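Local coordinates for pyrroline-5-carboxylate reductase catalytic N-terminal domain-containing protein (Sinorhizobium meliloti, PDB 4HUJ) that is of unknown function but has a Rossmann-type dinucleotide-binding fold and is probably an NAD(P)-dependent oxidoreductase, at residues A[103-115]-A[135-149]. Numbering follows the deposited sequence.
Sequences DWGGQIVVDASNA and VSELVPGAKVVKAFN
A parallel beta-alpha-beta unit of the Rossmann-type domain brings strand 108-111 beside strand 143-147, with helix 131-138 packed over the face that carries Val109 and Asp111. Val109 bonds strand 143-147 through both backbone polar atoms, its N donating to Lys143 O (2.9 Å) and its O accepting from Val145 N. Asp111 N continues the ladder to Val145 O, whereas Ala147 N makes a longer bond to Asp111 O (3.3 Å), from above the carbonyl plane. Just past the helix, Val139 CG1 lies over one face of the Trp104 indole, 3.7 Å from the centroid of the five-membered ring, a CH-pi contact. Ala142 CB touches both Trp104 CB (3.5 Å) and Val109 CG2. Replacing Trp104 by an alanine would probably open a gap against Val139 and leave its CG1 without the aromatic face. On the opposite face, Val110 CG1 meets the edge of the Phe148 ring at CD2 (3.8 Å), and Val182 of helix 176-188 covers Val110 and Val145. The Asp111 carboxylate reaches the helix because chi1 is fully extended (-180°), CG lying opposite N: OD2 touches Val135 CG2 and hydrogen-bonds Thr132 OG1, while OD1 accepts from both Ser113 N and Ser113 OG. Lys146 NZ also hydrogen-bonds Thr132 OG1 and donates to a water, 2.8 Å away, that in turn donates to Asp111 O and Ser113 O.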
loop_
_atom_site.group_PDB
_atom_site.type_symbol
_atom_site.label_atom_id
_atom_site.label_comp_id
_atom_site.label_asym_id
_atom_site.label_seq_id
_atom_site.Cartn_x
_atom_site.Cartn_y
_atom_site.Cartn_z
ATOM N N ASP A 103 5.893 -13.267 -13.523
ATOM C CA ASP A 103 7.148 -12.531 -13.365
ATOM C C ASP A 103 6.903 -11.084 -12.942
ATOM O O ASP A 103 6.237 -10.313 -13.636
ATOM C CB ASP A 103 8.014 -12.605 -14.631
ATOM C CG ASP A 103 9.502 -12.398 -14.343
ATOM O OD1 ASP A 103 9.854 -11.579 -13.464
ATOM O OD2 ASP A 103 10.331 -13.060 -15.002
ATOM N N TRP A 104 7.452 -10.737 -11.783
ATOM C CA TRP A 104 7.278 -9.415 -11.199
ATOM C C TRP A 104 8.501 -8.522 -11.405
ATOM O O TRP A 104 8.602 -7.447 -10.811
ATOM C CB TRP A 104 6.975 -9.552 -9.709
ATOM C CG TRP A 104 5.586 -10.013 -9.410
ATOM C CD1 TRP A 104 5.166 -11.300 -9.224
ATOM C CD2 TRP A 104 4.431 -9.185 -9.243
ATOM N NE1 TRP A 104 3.818 -11.326 -8.959
ATOM C CE2 TRP A 104 3.341 -10.041 -8.965
ATOM C CE3 TRP A 104 4.209 -7.802 -9.304
ATOM C CZ2 TRP A 104 2.048 -9.560 -8.746
ATOM C CZ3 TRP A 104 2.922 -7.323 -9.089
ATOM C CH2 TRP A 104 1.858 -8.201 -8.814
ATOM N N GLY A 105 9.425 -8.973 -12.251
ATOM C CA GLY A 105 10.638 -8.212 -12.552
ATOM C C GLY A 105 10.376 -6.762 -12.913
ATOM O O GLY A 105 9.488 -6.459 -13.718
ATOM N N GLY A 106 11.135 -5.863 -12.290
ATOM C CA GLY A 106 11.036 -4.433 -12.563
ATOM C C GLY A 106 9.906 -3.721 -11.838
ATOM O O GLY A 106 9.721 -2.509 -11.995
ATOM N N GLN A 107 9.143 -4.467 -11.046
ATOM C CA GLN A 107 8.009 -3.892 -10.330
ATOM C C GLN A 107 8.282 -3.790 -8.837
ATOM O O GLN A 107 9.074 -4.557 -8.283
ATOM C CB GLN A 107 6.740 -4.716 -10.558
ATOM C CG GLN A 107 6.290 -4.799 -12.005
ATOM C CD GLN A 107 5.017 -5.605 -12.159
ATOM O OE1 GLN A 107 3.916 -5.107 -11.905
ATOM N NE2 GLN A 107 5.157 -6.853 -12.575
ATOM N N ILE A 108 7.616 -2.827 -8.208
ATOM C CA ILE A 108 7.618 -2.682 -6.759
ATOM C C ILE A 108 6.244 -3.092 -6.262
ATOM O O ILE A 108 5.228 -2.637 -6.792
ATOM C CB ILE A 108 7.919 -1.227 -6.333
ATOM C CG1 ILE A 108 9.371 -0.870 -6.661
ATOM C CG2 ILE A 108 7.640 -1.012 -4.830
ATOM C CD1 ILE A 108 9.670 0.616 -6.562
ATOM N N VAL A 109 6.226 -3.956 -5.249
ATOM C CA VAL A 109 4.993 -4.334 -4.572
ATOM C C VAL A 109 5.024 -3.728 -3.175
ATOM O O VAL A 109 5.989 -3.915 -2.443
ATOM C CB VAL A 109 4.830 -5.875 -4.516
ATOM C CG1 VAL A 109 3.705 -6.288 -3.560
ATOM C CG2 VAL A 109 4.561 -6.415 -5.910
ATOM N N VAL A 110 3.985 -2.973 -2.834
ATOM C CA VAL A 110 3.865 -2.381 -1.504
ATOM C C VAL A 110 2.891 -3.220 -0.679
ATOM O O VAL A 110 1.707 -3.284 -0.996
ATOM C CB VAL A 110 3.400 -0.913 -1.583
ATOM C CG1 VAL A 110 3.266 -0.308 -0.183
ATOM C CG2 VAL A 110 4.385 -0.099 -2.412
ATOM N N ASP A 111 3.400 -3.881 0.360
ATOM C CA ASP A 111 2.548 -4.668 1.257
ATOM C C ASP A 111 1.936 -3.758 2.323
ATOM O O ASP A 111 2.621 -3.330 3.251
ATOM C CB ASP A 111 3.355 -5.805 1.894
ATOM C CG ASP A 111 2.523 -6.673 2.834
ATOM O OD1 ASP A 111 1.273 -6.598 2.807
ATOM O OD2 ASP A 111 3.124 -7.446 3.603
ATOM N N ALA A 112 0.646 -3.455 2.174
ATOM C CA ALA A 112 -0.080 -2.633 3.138
ATOM C C ALA A 112 -0.946 -3.465 4.092
ATOM O O ALA A 112 -1.722 -2.906 4.872
ATOM C CB ALA A 112 -0.930 -1.588 2.417
ATOM N N SER A 113 -0.805 -4.791 4.030
ATOM C CA SER A 113 -1.671 -5.701 4.788
ATOM C C SER A 113 -1.144 -5.977 6.193
ATOM O O SER A 113 0.057 -5.872 6.447
ATOM C CB SER A 113 -1.830 -7.035 4.046
ATOM O OG SER A 113 -0.671 -7.854 4.198
ATOM N N ASN A 114 -2.055 -6.358 7.086
ATOM C CA ASN A 114 -1.698 -6.842 8.417
ATOM C C ASN A 114 -2.257 -8.242 8.614
ATOM O O ASN A 114 -3.434 -8.480 8.333
ATOM C CB ASN A 114 -2.257 -5.910 9.486
ATOM C CG ASN A 114 -1.628 -4.534 9.439
ATOM O OD1 ASN A 114 -2.322 -3.524 9.258
ATOM N ND2 ASN A 114 -0.315 -4.484 9.579
ATOM N N ALA A 115 -1.414 -9.163 9.082
ATOM C CA ALA A 115 -1.841 -10.538 9.310
ATOM C C ALA A 115 -2.464 -10.639 10.693
ATOM O O ALA A 115 -1.765 -10.690 11.706
ATOM C CB ALA A 115 -0.671 -11.505 9.152
ATOM N N VAL A 135 4.717 -12.541 2.127
ATOM C CA VAL A 135 4.186 -11.871 0.931
ATOM C C VAL A 135 5.262 -11.776 -0.168
ATOM O O VAL A 135 4.974 -12.017 -1.343
ATOM C CB VAL A 135 3.589 -10.474 1.274
ATOM C CG1 VAL A 135 3.236 -9.686 0.013
ATOM C CG2 VAL A 135 2.351 -10.633 2.160
ATOM N N SER A 136 6.496 -11.450 0.216
ATOM C CA SER A 136 7.587 -11.299 -0.752
ATOM C C SER A 136 7.844 -12.575 -1.556
ATOM O O SER A 136 8.147 -12.509 -2.748
ATOM C CB SER A 136 8.872 -10.838 -0.065
ATOM O OG SER A 136 8.672 -9.602 0.603
ATOM N N GLU A 137 7.705 -13.723 -0.899
ATOM C CA GLU A 137 7.882 -15.024 -1.555
ATOM C C GLU A 137 6.798 -15.322 -2.588
ATOM O O GLU A 137 7.028 -16.085 -3.536
ATOM C CB GLU A 137 7.961 -16.142 -0.517
ATOM C CG GLU A 137 9.298 -16.184 0.198
ATOM C CD GLU A 137 9.356 -17.201 1.315
ATOM O OE1 GLU A 137 8.301 -17.744 1.712
ATOM O OE2 GLU A 137 10.476 -17.456 1.803
ATOM N N LEU A 138 5.625 -14.713 -2.409
ATOM C CA LEU A 138 4.509 -14.854 -3.348
ATOM C C LEU A 138 4.649 -13.955 -4.580
ATOM O O LEU A 138 3.916 -14.118 -5.560
ATOM C CB LEU A 138 3.170 -14.570 -2.651
ATOM C CG LEU A 138 2.765 -15.446 -1.466
ATOM C CD1 LEU A 138 1.572 -14.828 -0.755
ATOM C CD2 LEU A 138 2.466 -16.882 -1.902
ATOM N N VAL A 139 5.580 -13.000 -4.522
ATOM C CA VAL A 139 5.866 -12.121 -5.660
ATOM C C VAL A 139 7.359 -12.140 -6.051
ATOM O O VAL A 139 8.033 -11.106 -5.990
ATOM C CB VAL A 139 5.360 -10.658 -5.431
ATOM C CG1 VAL A 139 3.845 -10.596 -5.491
ATOM C CG2 VAL A 139 5.864 -10.095 -4.102
ATOM N N PRO A 140 7.881 -13.319 -6.462
ATOM C CA PRO A 140 9.305 -13.400 -6.799
ATOM C C PRO A 140 9.654 -12.452 -7.941
ATOM O O PRO A 140 8.881 -12.311 -8.897
ATOM C CB PRO A 140 9.482 -14.860 -7.238
ATOM C CG PRO A 140 8.131 -15.272 -7.710
ATOM C CD PRO A 140 7.181 -14.578 -6.778
ATOM N N GLY A 141 10.796 -11.785 -7.825
ATOM C CA GLY A 141 11.190 -10.801 -8.816
ATOM C C GLY A 141 10.810 -9.385 -8.426
ATOM O O GLY A 141 11.457 -8.435 -8.857
ATOM N N ALA A 142 9.761 -9.238 -7.613
ATOM C CA ALA A 142 9.323 -7.917 -7.162
ATOM C C ALA A 142 10.213 -7.400 -6.042
ATOM O O ALA A 142 10.719 -8.179 -5.231
ATOM C CB ALA A 142 7.874 -7.962 -6.692
ATOM N N LYS A 143 10.413 -6.087 -6.012
ATOM C CA LYS A 143 11.022 -5.437 -4.858
ATOM C C LYS A 143 9.874 -5.011 -3.937
ATOM O O LYS A 143 9.013 -4.229 -4.334
ATOM C CB LYS A 143 11.877 -4.244 -5.288
ATOM C CG LYS A 143 13.199 -4.644 -5.957
ATOM C CD LYS A 143 13.965 -3.432 -6.481
ATOM C CE LYS A 143 15.214 -3.883 -7.223
ATOM N NZ LYS A 143 15.933 -2.760 -7.906
ATOM N N VAL A 144 9.850 -5.562 -2.726
ATOM C CA VAL A 144 8.736 -5.339 -1.798
ATOM C C VAL A 144 9.066 -4.258 -0.772
ATOM O O VAL A 144 10.152 -4.249 -0.195
ATOM C CB VAL A 144 8.309 -6.653 -1.086
ATOM C CG1 VAL A 144 7.220 -6.396 -0.028
ATOM C CG2 VAL A 144 7.814 -7.673 -2.115
ATOM N N VAL A 145 8.122 -3.338 -0.580
ATOM C CA VAL A 145 8.214 -2.311 0.462
ATOM C C VAL A 145 7.015 -2.500 1.384
ATOM O O VAL A 145 5.900 -2.678 0.905
ATOM C CB VAL A 145 8.192 -0.887 -0.143
ATOM C CG1 VAL A 145 8.164 0.191 0.952
ATOM C CG2 VAL A 145 9.381 -0.673 -1.062
ATOM N N LYS A 146 7.248 -2.462 2.697
ATOM C CA LYS A 146 6.162 -2.518 3.682
ATOM C C LYS A 146 5.772 -1.085 4.033
ATOM O O LYS A 146 6.584 -0.332 4.566
ATOM C CB LYS A 146 6.625 -3.276 4.938
ATOM C CG LYS A 146 5.519 -3.532 5.970
ATOM C CD LYS A 146 6.078 -4.234 7.199
ATOM C CE LYS A 146 4.979 -4.531 8.216
ATOM N NZ LYS A 146 4.067 -5.593 7.690
ATOM N N ALA A 147 4.534 -0.707 3.710
ATOM C CA ALA A 147 4.039 0.649 3.957
ATOM C C ALA A 147 2.524 0.721 3.831
ATOM O O ALA A 147 1.922 -0.099 3.152
ATOM C CB ALA A 147 4.698 1.646 2.989
ATOM N N PHE A 148 1.934 1.735 4.473
ATOM C CA PHE A 148 0.483 1.997 4.479
ATOM C C PHE A 148 -0.288 1.018 5.367
ATOM O O PHE A 148 -1.519 1.010 5.345
ATOM C CB PHE A 148 -0.145 1.997 3.067
ATOM C CG PHE A 148 0.444 3.008 2.113
ATOM C CD1 PHE A 148 0.205 4.371 2.272
ATOM C CD2 PHE A 148 1.189 2.583 1.017
ATOM C CE1 PHE A 148 0.737 5.301 1.370
ATOM C CE2 PHE A 148 1.725 3.502 0.110
ATOM C CZ PHE A 148 1.490 4.864 0.287
ATOM N N ASN A 149 0.423 0.195 6.139
ATOM C CA ASN A 149 -0.233 -0.751 7.045
ATOM C C ASN A 149 -0.439 -0.181 8.452
ATOM O O ASN A 149 -1.080 -0.801 9.298
ATOM C CB ASN A 149 0.601 -2.030 7.157
ATOM C CG ASN A 149 1.864 -1.823 7.975
ATOM O OD1 ASN A 149 2.754 -1.077 7.574
ATOM N ND2 ASN A 149 1.938 -2.470 9.138
HETATM O O HOH W 1 2.335 -4.516 5.793
#